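Local structure of beta-fructofuranosidase, insoluble isoenzyme CWINV1 (Arabidopsis thaliana, 2OXB) at residues I161-H166 and L170-T175; Q2-G7 and L503-S508. The protein hydrolyses the terminal non-reducing beta-D-fructofuranoside of sucrose and 1-kestose, and less readily of neokestose and levan, as a cell-wall enzyme of glycoside hydrolase family 32. The protein carries 1 engineered substitution. One frame throughout, in Å; residues are numbered along the deposited sequence.

Contact 1 (I161-H166 and L170-T175). With NAG (2-acetamido-2-deoxy-beta-D-glucopyranose), chain E.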
# COMPACT_ATOMS: atom_id res chain seq x y z
N ILE A 161 2.23 18.01 -8.27
CA ILE A 161 3.16 17.93 -7.16
C ILE A 161 2.40 18.16 -5.88
O ILE A 161 1.35 18.79 -5.89
CB ILE A 161 4.29 18.97 -7.31
CG1 ILE A 161 5.08 18.69 -8.59
CG2 ILE A 161 5.23 18.91 -6.13
CD1 ILE A 161 4.36 19.09 -9.85
N GLY A 162 2.92 17.64 -4.78
CA GLY A 162 2.24 17.80 -3.52
C GLY A 162 2.67 19.02 -2.74
O GLY A 162 3.86 19.17 -2.42
N SER A 163 1.72 19.90 -2.43
CA SER A 163 2.02 21.08 -1.64
C SER A 163 1.00 21.33 -0.54
O SER A 163 0.30 20.42 -0.10
CB SER A 163 2.14 22.33 -2.53
OG SER A 163 3.40 22.35 -3.19
N LYS A 164 0.93 22.58 -0.09
CA LYS A 164 0.01 22.98 0.95
C LYS A 164 0.10 24.50 1.11
O LYS A 164 1.19 25.08 1.06
CB LYS A 164 0.38 22.30 2.28
CG LYS A 164 1.84 22.51 2.68
CD LYS A 164 2.24 21.74 3.95
CE LYS A 164 1.66 22.35 5.23
NZ LYS A 164 2.16 23.73 5.52
N ILE A 165 -1.06 25.13 1.28
CA ILE A 165 -1.15 26.56 1.47
C ILE A 165 -1.97 26.77 2.74
O ILE A 165 -3.19 26.60 2.73
CB ILE A 165 -1.89 27.24 0.31
CG1 ILE A 165 -1.19 26.92 -1.02
CG2 ILE A 165 -1.95 28.75 0.53
CD1 ILE A 165 0.25 27.36 -1.06
N HIS A 166 -1.29 27.10 3.84
CA HIS A 166 -1.96 27.33 5.12
C HIS A 166 -2.98 26.22 5.44
O HIS A 166 -4.19 26.46 5.54
CB HIS A 166 -2.66 28.71 5.11
CG HIS A 166 -1.72 29.87 4.96
ND1 HIS A 166 -0.78 30.20 5.91
CD2 HIS A 166 -1.60 30.81 3.99
CE1 HIS A 166 -0.12 31.28 5.53
NE2 HIS A 166 -0.60 31.67 4.37
N LEU A 170 -3.13 20.35 -1.45
CA LEU A 170 -3.45 20.36 -2.87
C LEU A 170 -2.39 19.64 -3.71
O LEU A 170 -1.47 19.03 -3.16
CB LEU A 170 -3.63 21.82 -3.35
CG LEU A 170 -2.75 22.91 -2.72
CD1 LEU A 170 -1.29 22.52 -2.82
CD2 LEU A 170 -2.98 24.24 -3.43
N ALA A 171 -2.57 19.69 -5.02
CA ALA A 171 -1.67 19.07 -5.99
C ALA A 171 -1.38 20.07 -7.09
O ALA A 171 -2.18 20.25 -8.00
CB ALA A 171 -2.33 17.83 -6.58
N ILE A 172 -0.23 20.74 -7.02
CA ILE A 172 0.09 21.73 -8.04
C ILE A 172 0.48 21.09 -9.35
O ILE A 172 1.36 20.24 -9.40
CB ILE A 172 1.25 22.63 -7.59
CG1 ILE A 172 0.85 23.38 -6.32
CG2 ILE A 172 1.64 23.58 -8.73
CD1 ILE A 172 1.97 24.19 -5.72
N THR A 173 -0.16 21.51 -10.43
CA THR A 173 0.16 20.92 -11.71
C THR A 173 0.97 21.85 -12.61
O THR A 173 0.87 23.07 -12.53
CB THR A 173 -1.11 20.47 -12.44
OG1 THR A 173 -0.82 20.23 -13.82
CG2 THR A 173 -2.20 21.52 -12.32
N TYR A 174 1.81 21.25 -13.45
CA TYR A 174 2.64 22.00 -14.38
C TYR A 174 2.45 21.40 -15.76
O TYR A 174 2.68 20.21 -15.96
CB TYR A 174 4.13 21.88 -14.03
CG TYR A 174 4.67 22.86 -13.02
CD1 TYR A 174 4.41 22.70 -11.67
CD2 TYR A 174 5.47 23.93 -13.43
CE1 TYR A 174 4.93 23.57 -10.72
CE2 TYR A 174 5.99 24.82 -12.50
CZ TYR A 174 5.72 24.64 -11.14
OH TYR A 174 6.22 25.52 -10.20
N THR A 175 2.04 22.22 -16.72
CA THR A 175 1.88 21.74 -18.08
C THR A 175 3.26 21.88 -18.71
O THR A 175 4.01 22.79 -18.36
CB THR A 175 0.84 22.59 -18.88
OG1 THR A 175 1.20 23.98 -18.83
CG2 THR A 175 -0.55 22.40 -18.30
C1 NAG E . 5.72 26.67 5.46
C2 NAG E . 6.06 25.62 6.53
C3 NAG E . 6.63 26.28 7.80
C4 NAG E . 7.79 27.21 7.43
C5 NAG E . 7.31 28.21 6.37
C6 NAG E . 8.41 29.14 5.92
C7 NAG E . 4.88 23.54 6.80
C8 NAG E . 5.22 22.78 8.08
N2 NAG E . 4.87 24.86 6.88
O3 NAG E . 7.07 25.29 8.71
O4 NAG E . 8.23 27.91 8.58
O5 NAG E . 6.86 27.50 5.20
O6 NAG E . 9.04 28.64 4.76
O7 NAG E . 4.65 22.93 5.76

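Contact 2 (Q2-G7 and L503-S508)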
# COMPACT_ATOMS: atom_id res chain seq x y z
N GLN A 2 18.64 -12.53 13.83
CA GLN A 2 17.47 -11.67 13.83
C GLN A 2 16.29 -12.32 13.09
O GLN A 2 16.28 -12.44 11.87
CB GLN A 2 17.83 -10.31 13.23
CG GLN A 2 18.61 -10.36 11.93
CD GLN A 2 19.72 -9.33 11.89
OE1 GLN A 2 19.51 -8.15 12.19
NE2 GLN A 2 20.92 -9.76 11.51
N PRO A 3 15.28 -12.76 13.85
CA PRO A 3 14.07 -13.41 13.32
C PRO A 3 12.94 -12.46 12.95
O PRO A 3 11.78 -12.87 12.86
CB PRO A 3 13.66 -14.34 14.46
CG PRO A 3 13.98 -13.51 15.66
CD PRO A 3 15.32 -12.85 15.32
N TYR A 4 13.26 -11.20 12.74
CA TYR A 4 12.20 -10.27 12.40
C TYR A 4 12.25 -9.82 10.95
O TYR A 4 11.37 -9.11 10.49
CB TYR A 4 12.25 -9.08 13.35
CG TYR A 4 11.90 -9.46 14.78
CD1 TYR A 4 11.12 -10.59 15.06
CD2 TYR A 4 12.32 -8.67 15.85
CE1 TYR A 4 10.77 -10.93 16.37
CE2 TYR A 4 11.97 -9.00 17.16
CZ TYR A 4 11.19 -10.13 17.41
OH TYR A 4 10.85 -10.45 18.70
N ARG A 5 13.28 -10.26 10.24
CA ARG A 5 13.42 -9.91 8.84
C ARG A 5 12.48 -10.77 7.99
O ARG A 5 12.15 -11.88 8.39
CB ARG A 5 14.88 -10.11 8.41
CG ARG A 5 15.85 -9.34 9.28
CD ARG A 5 17.20 -9.17 8.61
NE ARG A 5 17.07 -8.54 7.30
CZ ARG A 5 18.09 -8.26 6.49
NH1 ARG A 5 19.34 -8.55 6.86
NH2 ARG A 5 17.87 -7.71 5.31
N THR A 6 12.05 -10.26 6.84
CA THR A 6 11.15 -11.03 5.98
C THR A 6 11.92 -11.93 5.03
O THR A 6 13.04 -11.62 4.63
CB THR A 6 10.25 -10.11 5.13
OG1 THR A 6 11.06 -9.42 4.17
CG2 THR A 6 9.55 -9.10 6.01
N GLY A 7 11.31 -13.05 4.68
CA GLY A 7 11.93 -13.99 3.76
C GLY A 7 11.50 -13.86 2.30
O GLY A 7 12.30 -14.09 1.40
N LEU A 503 8.36 -15.19 21.46
CA LEU A 503 8.20 -16.65 21.47
C LEU A 503 7.77 -17.18 20.11
O LEU A 503 8.08 -18.31 19.75
CB LEU A 503 7.15 -17.06 22.51
CG LEU A 503 7.58 -17.04 23.97
CD1 LEU A 503 6.36 -16.86 24.86
CD2 LEU A 503 8.33 -18.31 24.32
N ALA A 504 7.04 -16.36 19.36
CA ALA A 504 6.56 -16.77 18.04
C ALA A 504 7.57 -16.42 16.93
O ALA A 504 7.41 -15.41 16.23
CB ALA A 504 5.22 -16.12 17.76
N ILE A 505 8.59 -17.26 16.79
CA ILE A 505 9.63 -17.05 15.79
C ILE A 505 10.25 -18.36 15.26
O ILE A 505 10.30 -19.37 15.96
CB ILE A 505 10.75 -16.13 16.35
CG1 ILE A 505 11.07 -16.49 17.80
CG2 ILE A 505 10.31 -14.68 16.25
CD1 ILE A 505 12.24 -15.73 18.38
N GLY A 506 10.69 -18.31 14.00
CA GLY A 506 11.30 -19.46 13.37
C GLY A 506 10.44 -20.71 13.36
O GLY A 506 9.28 -20.68 12.93
N LYS A 507 11.01 -21.81 13.83
CA LYS A 507 10.32 -23.09 13.90
C LYS A 507 9.40 -23.15 15.13
O LYS A 507 8.75 -24.17 15.38
CB LYS A 507 11.32 -24.26 13.93
CG LYS A 507 12.15 -24.40 15.22
CD LYS A 507 13.32 -25.40 15.04
CE LYS A 507 13.78 -26.05 16.36
NZ LYS A 507 14.37 -25.11 17.35
N SER A 508 9.34 -22.06 15.89
CA SER A 508 8.48 -22.02 17.07
C SER A 508 7.28 -21.11 16.81
O SER A 508 7.01 -20.20 17.58
CB SER A 508 9.26 -21.53 18.32
OG SER A 508 9.66 -20.18 18.22

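Contact 1 (I161-H166 and L170-T175)
Ile161 and Ile172 face each other as an antiparallel hydrogen-bonded pair. Ile161 N donates to Ile172 O at 2.6 Å, while the return bond from Ile172 N to Ile161 O is weak. Gly162 and Ala171 form the non-hydrogen-bonded pair that follows, and at the next step Ser163 N reaches Leu170 O through another weak bond of 3.4 Å.

The packed part is the face shared by Ile161, Ser163, Leu170 and Ile172. With chi2 near 175°, the extended branch of Ile172 carries CD1 to 3.4 Å from Ser163 OG, and Leu170 CD1, on the same strand as Ile172, lies against Ser163 CB. The buried hydroxyl of Ser163 is satisfied by Ser142 O, beyond the hairpin. At the far end, Ile161 CD1 approaches Tyr174 CD1 obliquely at 4.0 Å.

Toward the turn the contact thins out: Ile165, partly exposed, adds just a 4.0 Å touch of its CG1 on Leu170 CD2. The Lys164 side chain points away from the partner strand. Bends at chi3 and chi4 bring its NZ to O7 of an N-acetylglucosamine of the protein's own glycan, a hydrogen bond of 2.6 Å. The family 32 N-terminal domain is a five-bladed beta-propeller of four-stranded antiparallel blades; this hairpin, followed by strand 182-192, fits the outer strands of one blade, tied on the inner side by the Gly162 to Arg144 backbone bond.

Contact 2 (Q2-G7 and L503-S508)
The carbonyl oxygen of Ile505, the residue that meets Pro3 and Tyr4, receives the backbone N-H of Ser508 at an N to O distance of 2.9 Å. This bond closes a type II' beta turn over Ile505 to Ser508, with Gly506 at its second position in a conformation of positive phi (56°), as suits that place in the turn. Just ahead of it, Ala504 is the centre of an inverse gamma turn, bridged by a weak bond from Ile505 N to Leu503 O. Two tight turns in succession therefore hold the backbone on both sides of Ile505 and present its side chain to the N-terminal segment.

That segment precedes the first strand of the propeller, 15-26, whereas the turn belongs to the C-terminal beta-sandwich, where 503-508 passes from strand 493-498 of one sheet to strand 510-515 of the other. The contact thus joins the start of the chain to a loop linking the two sheets of the C-terminal domain.

Apolar touches carry it. Ile505 CG2, which lies anti to the carbonyl carbon while CG1 sits between N and C (chi1 41°), touches two partners: Pro3 CB at 3.8 Å and Tyr4 CE1, also at 3.8 Å. The other branch runs on extended, and its CD1 lies 3.9 Å from Pro3 CG, so the proline ring is met by both arms of the isoleucine. The methyl group CG2 comes to the tyrosine ring obliquely. A hydrogen bond to Pro501 O fixes the position of the hydroxyl end of Tyr4, and the Tyr4 side chain also touches Trp308. Further along, Arg5 forms a cation-pi pair with the same Trp308, and Glu421 OE1 accepts both Leu503 N and Ala504 N.

Contact 1 and contact 2 lie on opposite sides of the chain's centre, with their own centres 43 Å apart and their nearest atoms about 29 Å apart, so neither touches the other. In sequence, 161-166 and 170-175 fall within the long span separating 2-7 from 503-508. Contact 1 lies near the sucrose site without touching its sugars: Gly162 is about 8 Å from the bound fructose and the Lys164 side chain about 8 Å from the bound glucose. Side chains of the substrate-binding residues Asp235 and Arg144 are about 5 Å from those of Lys164 and Ile161, respectively. Contact 2 is remote from these sites and belongs to the meeting of propeller and sandwich.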